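Local coordinates for light harvesting complex 1 Protein W (Rhodopseudomonas palustris, PDB 6Z5S) that probably interrupts the light-harvesting 1 antenna ring around the photosynthetic reaction centre, leaving a gap through which quinones can pass, at residues S25-E28 / G29-C33; L82-G85 / P86-W90. All coordinates share one frame; numbering follows the deposited sequence.

Contact 1: residues S25-E28 / G29-C33; sequences SAPE and GKLYC. With CRT (spirilloxanthin), chain B.
Leu-31 sets its CD1 methyl over one face of the Glu-28 carboxylate, about equally far from OE1 (3.2 Å) and OE2. The two side chains cross at about a right angle. Glu-28 is folded back over the leucine because chi1 of 71° tucks CG in beside both the backbone N and C, and the chain bends again at chi2. Leu-31 CD1 also packs against Pro-27 CD (3.6 Å), while the other branch, CD2, reaches Ala-26 CB at 3.9 Å. The leucine thus fills the inside of an irregular turn in the loop between helices 10-24 and 37-57, where Lys-30 has left-handed backbone angles (phi 60°). Outside the turn, Lys-30 NZ donates a 2.7 Å hydrogen bond to Tyr-32 OH. The side chains of Glu-28 and Leu-31 line one end of the spirilloxanthin pocket: Leu-31 CD1 meets the methyl C8 of the carotenoid at 3.7 Å, and Glu-28 OE2 stands 3.1 Å from its methoxy oxygen O1. Gln-34 and Ala-35 complete this chain's share of the pocket, while Ala-26 and Tyr-32 pack on Phe-92, just beyond helix 67-89.

Contact 2: residues L82-G85 / P86-W90; sequences LFVG and PVVFW
Val-88 N donates to Val-84 O at 3.3 Å and Phe-89 N to Gly-85 O at 2.9 Å; both are helical i to i+4 bonds. The turn before them lacks its counterpart, since Pro-86 has no N-H to offer. Its ring occupies the place of that bond, with CD 3.4 Å from Leu-82 O and 3.2 Å from Phe-83 O, and the helix kinks here. With an alanine at Pro-86 the ring contacts to both carbonyls would go, and the kink is likely to lose the restraint that fixes it. Among apolar contacts, Val-84 and Val-88 lie side by side, their CG2 methyls 4.2 Å apart. Val-88 CG2 stands anti to its carbonyl carbon (chi1 168° for CG1), which turns it back along the helix toward Val-84. Val-87 CG1 rests 3.4 Å from Phe-83 O. Leu-82 touches bacteriochlorophyll a. Within helix 67-89, Val-84 and Val-88 face Phe-12 and Ala-19 of helix 10-24, whereas Leu-82 and Pro-86 pack on Met-41 of helix 37-57; Phe-89 touches both helices.

Overall arrangement
Contact 1 comes first along the chain, in the loop joining helix 10-24 to helix 37-57; contact 2 follows near the end of helix 67-89, the third of the three helices. Their centres are 15 Å apart, and they meet directly where Tyr-32 CA packs on Phe-89 CZ (3.7 Å) and Tyr-32 CD2 on Trp-90 CZ3 (4.0 Å). The loop of 25-33 is thereby set against the end of the third helix. Each contact also contributes to a different pigment pocket: Glu-28 and Leu-31 to that of spirilloxanthin, Leu-82 to that of bacteriochlorophyll a, consistent with a small membrane protein packed against the pigment-bearing antenna.

Contact 1: residues S25-E28 / G29-C33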
loop_
_atom_site.group_PDB
_atom_site.type_symbol
_atom_site.label_atom_id
_atom_site.label_comp_id
_atom_site.label_asym_id
_atom_site.label_seq_id
_atom_site.Cartn_x
_atom_site.Cartn_y
_atom_site.Cartn_z
ATOM N N SER A 25 -23.552 40.963 -32.085
ATOM C CA SER A 25 -25.004 41.005 -32.168
ATOM C C SER A 25 -25.700 40.226 -31.060
ATOM O O SER A 25 -26.933 40.171 -31.057
ATOM C CB SER A 25 -25.462 40.475 -33.525
ATOM O OG SER A 25 -26.828 40.114 -33.484
ATOM N N ALA A 26 -24.958 39.621 -30.132
ATOM C CA ALA A 26 -25.572 38.933 -29.003
ATOM C C ALA A 26 -26.337 39.944 -28.160
ATOM O O ALA A 26 -25.722 40.755 -27.456
ATOM C CB ALA A 26 -24.519 38.216 -28.160
ATOM N N PRO A 27 -27.667 39.914 -28.187
ATOM C CA PRO A 27 -28.446 41.030 -27.639
ATOM C C PRO A 27 -28.193 41.307 -26.167
ATOM O O PRO A 27 -27.795 42.417 -25.805
ATOM C CB PRO A 27 -29.897 40.593 -27.879
ATOM C CG PRO A 27 -29.824 39.567 -28.947
ATOM C CD PRO A 27 -28.531 38.857 -28.733
ATOM N N GLU A 28 -28.410 40.320 -25.314
ATOM C CA GLU A 28 -28.359 40.517 -23.875
ATOM C C GLU A 28 -27.188 39.745 -23.284
ATOM O O GLU A 28 -26.433 39.074 -23.989
ATOM C CB GLU A 28 -29.676 40.088 -23.221
ATOM C CG GLU A 28 -29.923 38.581 -23.215
ATOM C CD GLU A 28 -30.586 38.080 -24.490
ATOM O OE1 GLU A 28 -30.368 38.687 -25.553
ATOM O OE2 GLU A 28 -31.324 37.076 -24.435
ATOM N N GLY A 29 -27.037 39.863 -21.970
ATOM C CA GLY A 29 -26.093 39.042 -21.252
ATOM C C GLY A 29 -26.622 37.641 -21.042
ATOM O O GLY A 29 -27.806 37.358 -21.219
ATOM N N LYS A 30 -25.714 36.746 -20.673
ATOM C CA LYS A 30 -26.003 35.330 -20.479
ATOM C C LYS A 30 -26.521 34.667 -21.753
ATOM O O LYS A 30 -26.960 33.515 -21.721
ATOM C CB LYS A 30 -26.979 35.121 -19.310
ATOM C CG LYS A 30 -27.119 33.689 -18.837
ATOM C CD LYS A 30 -25.772 33.007 -18.709
ATOM C CE LYS A 30 -25.018 33.471 -17.486
ATOM N NZ LYS A 30 -23.796 32.648 -17.271
ATOM N N LEU A 31 -26.472 35.366 -22.884
ATOM C CA LEU A 31 -26.702 34.733 -24.172
ATOM C C LEU A 31 -25.415 34.180 -24.767
ATOM O O LEU A 31 -25.462 33.515 -25.805
ATOM C CB LEU A 31 -27.389 35.721 -25.125
ATOM C CG LEU A 31 -28.040 35.190 -26.405
ATOM C CD1 LEU A 31 -29.306 35.948 -26.702
ATOM C CD2 LEU A 31 -27.108 35.327 -27.584
ATOM N N TYR A 32 -24.272 34.404 -24.114
ATOM C CA TYR A 32 -23.080 33.634 -24.447
ATOM C C TYR A 32 -23.292 32.157 -24.143
ATOM O O TYR A 32 -22.963 31.293 -24.965
ATOM C CB TYR A 32 -21.866 34.174 -23.688
ATOM C CG TYR A 32 -21.724 33.659 -22.277
ATOM C CD1 TYR A 32 -22.522 34.151 -21.256
ATOM C CD2 TYR A 32 -20.806 32.667 -21.966
ATOM C CE1 TYR A 32 -22.403 33.679 -19.962
ATOM C CE2 TYR A 32 -20.682 32.187 -20.677
ATOM C CZ TYR A 32 -21.483 32.698 -19.679
ATOM O OH TYR A 32 -21.363 32.225 -18.394
ATOM N N CYS A 33 -23.863 31.850 -22.977
ATOM C CA CYS A 33 -24.244 30.499 -22.583
ATOM C C CYS A 33 -25.362 29.950 -23.445
ATOM O O CYS A 33 -25.781 28.805 -23.256
ATOM C CB CYS A 33 -24.662 30.504 -21.109
ATOM S SG CYS A 33 -25.056 28.909 -20.376
HETATM C C1M CRT B . -31.788 35.751 -20.485
HETATM O O1 CRT B . -32.357 35.733 -21.783
HETATM C C1 CRT B . -33.639 35.103 -21.959
HETATM C C2 CRT B . -33.491 33.659 -21.501
HETATM C C3 CRT B . -34.657 35.854 -21.114
HETATM C C4 CRT B . -34.044 35.146 -23.439
HETATM C C5 CRT B . -33.176 34.372 -24.380
HETATM C C6 CRT B . -33.557 33.285 -25.045
HETATM C C7 CRT B . -32.769 32.479 -25.884
HETATM C C8 CRT B . -31.453 32.984 -26.328
HETATM C C9 CRT B . -33.163 31.198 -26.287
HETATM C C10 CRT B . -32.493 30.275 -27.062
HETATM C C11 CRT B . -32.930 28.984 -27.274
HETATM C C12 CRT B . -32.406 27.993 -28.110
HETATM C C13 CRT B . -31.235 28.320 -28.940
HETATM C C14 CRT B . -32.945 26.704 -28.192
HETATM C C15 CRT B . -32.591 25.659 -29.022
HETATM C C16 CRT B . -33.220 24.436 -29.001
HETATM C C17 CRT B . -32.952 23.270 -29.723
HETATM C C18 CRT B . -31.988 23.317 -30.840
HETATM C C19 CRT B . -33.552 22.053 -29.394
HETATM C C20 CRT B . -33.273 20.787 -29.850
HETATM C C21 CRT B . -33.736 19.584 -29.347
HETATM C C22 CRT B . -33.439 18.294 -29.711
HETATM C C23 CRT B . -33.776 17.101 -29.066
HETATM C C24 CRT B . -34.652 17.157 -27.878
HETATM C C25 CRT B . -33.297 15.863 -29.496
HETATM C C26 CRT B . -33.431 14.619 -28.923
HETATM C C27 CRT B . -32.788 13.525 -29.445
HETATM C C28 CRT B . -32.760 12.198 -29.018
HETATM C C29 CRT B . -33.604 11.782 -27.880
HETATM C C30 CRT B . -31.937 11.262 -29.646
HETATM C C31 CRT B . -31.698 9.939 -29.372
HETATM C C32 CRT B . -30.837 9.254 -30.193
HETATM C C33 CRT B . -30.372 7.943 -30.139
HETATM C C34 CRT B . -30.750 7.086 -28.996
HETATM C C35 CRT B . -29.560 7.423 -31.148
HETATM C C36 CRT B . -28.953 6.245 -31.207
HETATM C C37 CRT B . -28.044 5.854 -32.325
HETATM C C38 CRT B . -26.581 5.620 -31.932
HETATM C C39 CRT B . -25.753 5.287 -33.162
HETATM C C40 CRT B . -26.034 6.835 -31.199
HETATM O O2 CRT B . -26.542 4.514 -31.016
HETATM C C2M CRT B . -25.284 4.082 -30.553
#

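Contact 2: residues L82-G85 / P86-W90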
loop_
_atom_site.group_PDB
_atom_site.type_symbol
_atom_site.label_atom_id
_atom_site.label_comp_id
_atom_site.label_asym_id
_atom_site.label_seq_id
_atom_site.Cartn_x
_atom_site.Cartn_y
_atom_site.Cartn_z
ATOM N N LEU A 82 -14.467 23.770 -35.717
ATOM C CA LEU A 82 -15.252 23.456 -34.530
ATOM C C LEU A 82 -14.638 24.053 -33.273
ATOM O O LEU A 82 -15.346 24.296 -32.291
ATOM C CB LEU A 82 -15.380 21.941 -34.382
ATOM C CG LEU A 82 -16.653 21.389 -33.753
ATOM C CD1 LEU A 82 -17.858 21.779 -34.577
ATOM C CD2 LEU A 82 -16.556 19.885 -33.636
ATOM N N PHE A 83 -13.327 24.292 -33.285
ATOM C CA PHE A 83 -12.623 24.923 -32.178
ATOM C C PHE A 83 -12.423 26.418 -32.372
ATOM O O PHE A 83 -12.522 27.178 -31.407
ATOM C CB PHE A 83 -11.259 24.261 -31.972
ATOM C CG PHE A 83 -11.317 22.988 -31.185
ATOM C CD1 PHE A 83 -11.263 23.010 -29.804
ATOM C CD2 PHE A 83 -11.419 21.767 -31.827
ATOM C CE1 PHE A 83 -11.311 21.838 -29.077
ATOM C CE2 PHE A 83 -11.470 20.594 -31.108
ATOM C CZ PHE A 83 -11.416 20.628 -29.730
ATOM N N VAL A 84 -12.138 26.862 -33.600
ATOM C CA VAL A 84 -11.853 28.274 -33.821
ATOM C C VAL A 84 -13.107 29.125 -33.699
ATOM O O VAL A 84 -13.008 30.333 -33.467
ATOM C CB VAL A 84 -11.191 28.508 -35.193
ATOM C CG1 VAL A 84 -12.231 28.555 -36.293
ATOM C CG2 VAL A 84 -10.383 29.785 -35.179
ATOM N N GLY A 85 -14.286 28.535 -33.852
ATOM C CA GLY A 85 -15.517 29.260 -33.639
ATOM C C GLY A 85 -15.627 29.842 -32.242
ATOM O O GLY A 85 -15.690 31.064 -32.058
ATOM N N PRO A 86 -15.657 28.973 -31.227
ATOM C CA PRO A 86 -15.869 29.465 -29.857
ATOM C C PRO A 86 -14.803 30.424 -29.363
ATOM O O PRO A 86 -15.133 31.369 -28.639
ATOM C CB PRO A 86 -15.892 28.175 -29.029
ATOM C CG PRO A 86 -16.301 27.128 -29.983
ATOM C CD PRO A 86 -15.690 27.503 -31.288
ATOM N N VAL A 87 -13.532 30.221 -29.717
ATOM C CA VAL A 87 -12.503 31.108 -29.183
ATOM C C VAL A 87 -12.598 32.488 -29.819
ATOM O O VAL A 87 -12.342 33.499 -29.158
ATOM C CB VAL A 87 -11.103 30.491 -29.351
ATOM C CG1 VAL A 87 -11.115 29.050 -28.886
ATOM C CG2 VAL A 87 -10.624 30.586 -30.782
ATOM N N VAL A 88 -12.980 32.564 -31.093
ATOM C CA VAL A 88 -13.202 33.868 -31.699
ATOM C C VAL A 88 -14.434 34.522 -31.096
ATOM O O VAL A 88 -14.449 35.732 -30.845
ATOM C CB VAL A 88 -13.316 33.744 -33.228
ATOM C CG1 VAL A 88 -13.838 35.033 -33.822
ATOM C CG2 VAL A 88 -11.969 33.408 -33.826
ATOM N N PHE A 89 -15.481 33.737 -30.833
ATOM C CA PHE A 89 -16.668 34.316 -30.216
ATOM C C PHE A 89 -16.378 34.830 -28.815
ATOM O O PHE A 89 -16.961 35.834 -28.394
ATOM C CB PHE A 89 -17.805 33.303 -30.158
ATOM C CG PHE A 89 -18.858 33.658 -29.156
ATOM C CD1 PHE A 89 -19.820 34.593 -29.458
ATOM C CD2 PHE A 89 -18.865 33.084 -27.899
ATOM C CE1 PHE A 89 -20.777 34.937 -28.542
ATOM C CE2 PHE A 89 -19.823 33.429 -26.976
ATOM C CZ PHE A 89 -20.780 34.356 -27.300
ATOM N N TRP A 90 -15.479 34.163 -28.086
ATOM C CA TRP A 90 -15.201 34.515 -26.698
ATOM C C TRP A 90 -14.884 35.989 -26.520
ATOM O O TRP A 90 -15.022 36.526 -25.414
ATOM C CB TRP A 90 -14.043 33.668 -26.176
ATOM C CG TRP A 90 -13.839 33.769 -24.704
ATOM C CD1 TRP A 90 -12.654 33.950 -24.061
ATOM C CD2 TRP A 90 -14.844 33.690 -23.683
ATOM N NE1 TRP A 90 -12.854 33.990 -22.704
ATOM C CE2 TRP A 90 -14.190 33.832 -22.447
ATOM C CE3 TRP A 90 -16.232 33.510 -23.695
ATOM C CZ2 TRP A 90 -14.874 33.804 -21.234
ATOM C CZ3 TRP A 90 -16.908 33.485 -22.492
ATOM C CH2 TRP A 90 -16.230 33.630 -21.278
#